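Local coordinates for protein Aac(6')-ib (Escherichia coli, PDB 2BUE) that probably transfers the acetyl group of acetyl-CoA to the 6'-amino group of aminoglycoside antibiotics, a GNAT-family reaction that confers resistance to them, at residues H47-W52 with E56-L61; Q94-L99 with K151-P156. The protein carries 2 engineered substitutions. All blocks are in the same frame, centred on the assembly; numbering follows the deposited sequence. Where two conformers were deposited one is given.

Both contacts belong to the GNAT domain and both border ribostamycin, yet they lie in different parts of it, a helix-loop corner and the central sheet. Contact 1 is local and partly buried: helix 46-49 with the residues after it and the loop leading to helix 61-68 meet through Val49, Ala57 and the side chain of Arg58, with one water between the backbones. Contact 2 is buried nearer the middle of the chain and joins distant parts of the sequence, strands 88-97 and 151-154, on the two sides of strand 114-121; its chemistry is polar, a tyrosine, an amide and a carboxylate. The first gives the drug an indole face and a carbonyl, the second an aromatic face and charge.

Contact 1 (H47-W52 with E56-L61). With RIO (ribostamycin), chain C.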
# COMPACT_ATOMS: atom_id res chain seq x y z
N HIS A 47 2.28 12.24 11.52
CA HIS A 47 3.26 11.49 10.70
C HIS A 47 2.65 10.84 9.45
O HIS A 47 3.35 10.48 8.51
CB HIS A 47 4.02 10.45 11.51
CG HIS A 47 3.21 9.24 11.87
ND1 HIS A 47 2.34 9.22 12.94
CD2 HIS A 47 3.18 8.00 11.32
CE1 HIS A 47 1.80 8.01 13.03
NE2 HIS A 47 2.28 7.26 12.05
N ILE A 48 1.33 10.69 9.47
CA ILE A 48 0.58 10.10 8.37
C ILE A 48 0.06 11.20 7.42
O ILE A 48 0.17 11.11 6.20
CB ILE A 48 -0.57 9.20 8.92
CG1 ILE A 48 0.05 7.95 9.59
CG2 ILE A 48 -1.52 8.77 7.78
CD1 ILE A 48 -0.85 7.16 10.51
N VAL A 49 -0.50 12.25 8.01
CA VAL A 49 -1.00 13.38 7.22
C VAL A 49 0.08 13.88 6.24
O VAL A 49 -0.23 14.24 5.10
CB VAL A 49 -1.47 14.52 8.15
CG1 VAL A 49 -1.78 15.75 7.35
CG2 VAL A 49 -2.70 14.08 8.92
N GLU A 50 1.33 13.88 6.70
CA GLU A 50 2.47 14.34 5.90
C GLU A 50 2.54 13.69 4.50
O GLU A 50 2.87 14.36 3.50
CB GLU A 50 3.76 14.07 6.69
CG GLU A 50 5.03 14.47 5.96
CD GLU A 50 6.28 14.39 6.83
OE1 GLU A 50 6.29 13.69 7.87
OE2 GLU A 50 7.27 15.05 6.45
N TRP A 51 2.19 12.40 4.43
CA TRP A 51 2.42 11.59 3.22
C TRP A 51 1.14 10.95 2.65
O TRP A 51 1.18 10.24 1.65
CB TRP A 51 3.43 10.48 3.53
CG TRP A 51 4.78 10.99 3.96
CD1 TRP A 51 5.39 10.81 5.17
CD2 TRP A 51 5.69 11.78 3.17
NE1 TRP A 51 6.62 11.43 5.19
CE2 TRP A 51 6.83 12.04 3.98
CE3 TRP A 51 5.65 12.29 1.87
CZ2 TRP A 51 7.93 12.78 3.52
CZ3 TRP A 51 6.73 13.04 1.41
CH2 TRP A 51 7.85 13.28 2.24
N TRP A 52 0.02 11.20 3.31
CA TRP A 52 -1.21 10.51 2.97
C TRP A 52 -2.36 11.45 3.05
O TRP A 52 -2.62 12.05 4.10
CB TRP A 52 -1.47 9.37 3.95
CG TRP A 52 -2.49 8.38 3.46
CD1 TRP A 52 -3.85 8.58 3.28
CD2 TRP A 52 -2.24 7.03 3.08
NE1 TRP A 52 -4.44 7.43 2.80
CE2 TRP A 52 -3.48 6.46 2.69
CE3 TRP A 52 -1.08 6.24 3.03
CZ2 TRP A 52 -3.59 5.14 2.25
CZ3 TRP A 52 -1.19 4.91 2.61
CH2 TRP A 52 -2.44 4.38 2.22
N GLU A 56 -7.13 15.29 0.08
CA GLU A 56 -7.97 14.68 1.10
C GLU A 56 -7.27 14.47 2.45
O GLU A 56 -7.76 13.71 3.28
CB GLU A 56 -8.55 13.36 0.60
CG GLU A 56 -9.60 13.51 -0.51
CD GLU A 56 -9.91 12.20 -1.20
OE1 GLU A 56 -9.58 11.12 -0.65
OE2 GLU A 56 -10.49 12.24 -2.32
N ALA A 57 -6.14 15.15 2.67
CA ALA A 57 -5.43 15.08 3.98
C ALA A 57 -6.39 15.49 5.09
O ALA A 57 -7.27 16.32 4.88
CB ALA A 57 -4.15 15.98 4.00
N ARG A 58 -6.22 14.89 6.27
CA ARG A 58 -7.06 15.16 7.43
C ARG A 58 -8.55 14.99 7.15
O ARG A 58 -9.35 15.93 7.35
CB ARG A 58 -6.75 16.54 8.02
CG ARG A 58 -5.34 16.61 8.56
CD ARG A 58 -5.13 17.80 9.46
NE ARG A 58 -3.83 17.72 10.15
CZ ARG A 58 -3.57 16.92 11.18
NH1 ARG A 58 -2.36 16.91 11.72
NH2 ARG A 58 -4.52 16.11 11.66
N PRO A 59 -8.95 13.77 6.75
CA PRO A 59 -10.35 13.50 6.46
C PRO A 59 -11.18 13.52 7.73
O PRO A 59 -10.68 13.17 8.82
CB PRO A 59 -10.31 12.07 5.92
CG PRO A 59 -9.15 11.46 6.64
CD PRO A 59 -8.11 12.56 6.65
N THR A 60 -12.44 13.91 7.60
CA THR A 60 -13.38 13.82 8.71
C THR A 60 -13.75 12.35 8.91
O THR A 60 -13.46 11.50 8.05
CB THR A 60 -14.69 14.59 8.40
OG1 THR A 60 -15.34 13.95 7.29
CG2 THR A 60 -14.43 16.07 8.12
N LEU A 61 -14.40 12.04 10.02
CA LEU A 61 -14.89 10.68 10.24
C LEU A 61 -15.83 10.26 9.09
O LEU A 61 -15.70 9.14 8.57
CB LEU A 61 -15.61 10.59 11.60
CG LEU A 61 -16.26 9.24 11.91
CD1 LEU A 61 -15.24 8.08 11.91
CD2 LEU A 61 -17.01 9.32 13.24
O1 RIO C . -6.49 5.75 -0.22
C1 RIO C . -7.72 5.15 -0.63
C2 RIO C . -8.33 6.01 -1.75
O2 RIO C . -7.31 6.69 -2.52
C3 RIO C . -6.97 5.88 -3.66
O3 RIO C . -5.67 5.28 -3.48
C4 RIO C . -4.72 5.56 -4.58
C5 RIO C . -4.87 4.54 -5.74
O4 RIO C . -6.16 4.62 -6.32
C6 RIO C . -3.80 4.68 -6.84
N1 RIO C . -3.94 3.54 -7.80
C7 RIO C . -2.38 4.66 -6.22
C8 RIO C . -2.25 5.77 -5.15
N2 RIO C . -0.85 5.77 -4.64
C9 RIO C . -3.28 5.55 -3.99
O5 RIO C . -3.15 6.72 -3.14
C10 RIO C . -3.21 6.43 -1.75
O6 RIO C . -1.95 6.06 -1.25
C11 RIO C . -0.94 7.13 -1.20
C12 RIO C . 0.28 6.53 -0.46
N3 RIO C . 1.04 5.65 -1.37
C13 RIO C . -1.48 8.38 -0.44
O7 RIO C . -0.50 9.44 -0.58
C14 RIO C . -2.84 8.82 -1.03
O8 RIO C . -3.37 10.01 -0.38
C15 RIO C . -3.84 7.66 -1.02
N4 RIO C . -5.12 8.02 -1.63
C16 RIO C . -8.12 4.85 -3.81
O9 RIO C . -8.72 5.10 -5.07
C17 RIO C . -9.17 5.28 -2.77
O10 RIO C . -10.05 6.24 -3.40
O HOH W 1 -4.54 12.05 6.00
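A water joins the two backbones: it donates to Trp52 O at 2.7 Å and accepts a weak bond from Arg58 N. It sits in the loop connection between helices 46-49 and 61-68 of this GNAT acetyltransferase, a region that forms part of the aminoglycoside pocket. Beside the water the contact is apolar. Val49 crosses Arg58 at about a right angle, and its CG2 lies 3.7 Å above the plane of the guanidinium, over the centre of that group. The same methyl is 3.7 Å from Arg58 CG, whereas Val49 CG1, anti to the backbone N (chi1 172°), also reaches Ala57 CB at 4.1 Å. Arg58 runs extended from CG to NE across the valine, and its NH2 is hydrogen-bonded to the backbone O of Asn44, which holds the flat group against the methyl. On the ligand side, Trp51 O accepts a hydrogen bond from O7 of ribostamycin at 2.9 Å. One face of the Trp52 indole is covered by the sugar ring that carries this hydroxyl, and its NE1 is hydrogen-bonded to Tyr68 OH, a bond that limits rotation of the indole. Trp51 also touches coenzyme A, placing this corner between coenzyme A and the antibiotic. C13 of ribostamycin stands 3.8 Å above the Trp52 ring plane, displaced toward the rim.

Contact 2 (Q94-L99 with K151-P156); sequences QSYVAL and KIQTDP. With RIO (ribostamycin), chain C.
Tyr96 OH and Gln153 make the one direct hydrogen bond between the two segments. NE2 of Gln153 donates to Tyr96 OH over 3.0 Å, at 167° and almost exactly in the amide plane. The amide comes to the edge of the phenol ring, the two planes 75° apart. Gln153 reaches it with CG set between the backbone N and the carbonyl carbon (chi1 68°) and the rest of the chain extended; its OE1 is bonded to Tyr187 OH, so the amide is held at both ends.

A water in the plane of the Tyr96 ring extends the polar network, 2.6 Å from Tyr96 OH, and donates to Asp155 OD1. The carboxylate in turn takes a hydrogen bond from N2 of ribostamycin at OD1, 2.8 Å, and a weak one at OD2. Asp118 brings a second carboxylate close to OD1, which would tend to favour a positively charged amine here. Gln94 NE2 donates to O3 of the drug at 3.2 Å and also bonds to Asp118 OD2.

Packing and ring contacts are fewer. The Ala98 methyl CB lies against the amide of Gln153, 3.9 Å from its NE2. The amine N1 of ribostamycin rests over one face of the Tyr96 ring, 3.2 Å above its plane and offset toward the rim, and Trp106 meets Tyr96 with its ring nearly parallel.

Strand 114-121 runs between the two strands, antiparallel to 88-97 and parallel to 151-154. Gln153 stands behind Tyr96 as a second-shell partner fixing its hydroxyl, while Tyr96, Asp155 and Gln94 line the aminoglycoside site on the central sheet of the GNAT fold.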
# COMPACT_ATOMS: atom_id res chain seq x y z
N GLN A 94 -3.36 -1.33 1.46
CA GLN A 94 -4.36 -1.65 0.44
C GLN A 94 -3.64 -2.17 -0.78
O GLN A 94 -2.48 -1.80 -1.03
CB GLN A 94 -5.21 -0.42 0.10
CG GLN A 94 -4.39 0.79 -0.36
CD GLN A 94 -5.25 1.99 -0.69
OE1 GLN A 94 -6.27 2.27 -0.03
NE2 GLN A 94 -4.82 2.76 -1.69
N SER A 95 -4.31 -3.08 -1.49
CA SER A 95 -3.85 -3.50 -2.80
C SER A 95 -4.92 -3.14 -3.84
O SER A 95 -6.12 -3.06 -3.51
CB SER A 95 -3.55 -5.00 -2.85
OG SER A 95 -4.71 -5.77 -2.55
N TYR A 96 -4.52 -2.94 -5.08
CA TYR A 96 -5.48 -2.56 -6.11
C TYR A 96 -5.12 -3.20 -7.44
O TYR A 96 -3.94 -3.51 -7.69
CB TYR A 96 -5.66 -1.02 -6.22
CG TYR A 96 -4.37 -0.29 -6.54
CD1 TYR A 96 -3.95 -0.15 -7.87
CD2 TYR A 96 -3.56 0.25 -5.51
CE1 TYR A 96 -2.74 0.48 -8.19
CE2 TYR A 96 -2.33 0.90 -5.85
CZ TYR A 96 -1.95 1.00 -7.18
OH TYR A 96 -0.77 1.61 -7.55
N VAL A 97 -6.15 -3.43 -8.26
CA VAL A 97 -5.92 -3.86 -9.63
C VAL A 97 -5.61 -2.60 -10.45
O VAL A 97 -6.47 -1.75 -10.64
CB VAL A 97 -7.16 -4.60 -10.21
CG1 VAL A 97 -6.90 -5.00 -11.69
CG2 VAL A 97 -7.46 -5.84 -9.35
N ALA A 98 -4.38 -2.51 -10.97
CA ALA A 98 -3.97 -1.28 -11.65
C ALA A 98 -4.84 -0.95 -12.90
O ALA A 98 -5.25 0.18 -13.09
CB ALA A 98 -2.49 -1.37 -12.03
N LEU A 99 -5.13 -1.96 -13.72
CA LEU A 99 -5.98 -1.79 -14.89
C LEU A 99 -7.40 -1.29 -14.52
O LEU A 99 -8.05 -0.58 -15.32
CB LEU A 99 -6.02 -3.11 -15.66
CG LEU A 99 -6.59 -3.14 -17.07
CD1 LEU A 99 -5.71 -2.31 -17.97
CD2 LEU A 99 -6.64 -4.59 -17.56
N LYS A 151 2.90 -8.99 -11.30
CA LYS A 151 3.86 -7.95 -10.94
C LYS A 151 3.20 -7.04 -9.92
O LYS A 151 1.99 -6.83 -10.01
CB LYS A 151 4.18 -7.11 -12.20
CG LYS A 151 5.19 -5.99 -11.95
CD LYS A 151 5.64 -5.40 -13.28
CE LYS A 151 4.58 -4.51 -13.90
NZ LYS A 151 4.94 -4.07 -15.32
N ILE A 152 3.97 -6.58 -8.93
CA ILE A 152 3.43 -5.61 -7.99
C ILE A 152 4.11 -4.28 -8.26
O ILE A 152 5.29 -4.25 -8.60
CB ILE A 152 3.59 -6.05 -6.53
CG1 ILE A 152 3.04 -7.48 -6.36
CG2 ILE A 152 2.89 -5.08 -5.58
CD1 ILE A 152 3.45 -8.13 -5.07
N GLN A 153 3.32 -3.21 -8.16
CA GLN A 153 3.85 -1.85 -8.35
C GLN A 153 3.59 -1.02 -7.11
O GLN A 153 2.69 -1.32 -6.30
CB GLN A 153 3.23 -1.16 -9.57
CG GLN A 153 1.73 -0.86 -9.35
CD GLN A 153 1.09 -0.15 -10.53
OE1 GLN A 153 1.36 -0.46 -11.70
NE2 GLN A 153 0.18 0.78 -10.23
N THR A 154 4.37 0.05 -6.96
CA THR A 154 4.01 1.09 -5.98
C THR A 154 4.52 2.43 -6.53
O THR A 154 5.33 2.43 -7.46
CB THR A 154 4.55 0.79 -4.58
OG1 THR A 154 3.92 1.67 -3.62
CG2 THR A 154 6.06 0.91 -4.53
N ASP A 155 4.04 3.52 -5.95
CA ASP A 155 4.21 4.84 -6.57
C ASP A 155 4.44 5.95 -5.52
O ASP A 155 3.68 6.93 -5.49
CB ASP A 155 3.04 5.17 -7.50
CG ASP A 155 1.71 5.39 -6.74
OD1 ASP A 155 1.55 4.82 -5.63
OD2 ASP A 155 0.87 6.18 -7.24
N PRO A 156 5.48 5.80 -4.68
CA PRO A 156 5.73 6.82 -3.66
C PRO A 156 6.02 8.18 -4.29
O PRO A 156 6.51 8.26 -5.41
CB PRO A 156 6.99 6.30 -2.93
CG PRO A 156 7.69 5.38 -3.97
CD PRO A 156 6.50 4.73 -4.67
O1 RIO C . -6.49 5.75 -0.22
C1 RIO C . -7.72 5.15 -0.63
C2 RIO C . -8.33 6.01 -1.75
O2 RIO C . -7.31 6.69 -2.52
C3 RIO C . -6.97 5.88 -3.66
O3 RIO C . -5.67 5.28 -3.48
C4 RIO C . -4.72 5.56 -4.58
C5 RIO C . -4.87 4.54 -5.74
O4 RIO C . -6.16 4.62 -6.32
C6 RIO C . -3.80 4.68 -6.84
N1 RIO C . -3.94 3.54 -7.80
C7 RIO C . -2.38 4.66 -6.22
C8 RIO C . -2.25 5.77 -5.15
N2 RIO C . -0.85 5.77 -4.64
C9 RIO C . -3.28 5.55 -3.99
O5 RIO C . -3.15 6.72 -3.14
C10 RIO C . -3.21 6.43 -1.75
O6 RIO C . -1.95 6.06 -1.25
C11 RIO C . -0.94 7.13 -1.20
C12 RIO C . 0.28 6.53 -0.46
N3 RIO C . 1.04 5.65 -1.37
C13 RIO C . -1.48 8.38 -0.44
O7 RIO C . -0.50 9.44 -0.58
C14 RIO C . -2.84 8.82 -1.03
O8 RIO C . -3.37 10.01 -0.38
C15 RIO C . -3.84 7.66 -1.02
N4 RIO C . -5.12 8.02 -1.63
C16 RIO C . -8.12 4.85 -3.81
O9 RIO C . -8.72 5.10 -5.07
C17 RIO C . -9.17 5.28 -2.77
O10 RIO C . -10.05 6.24 -3.40
O HOH W 2 0.78 2.29 -5.52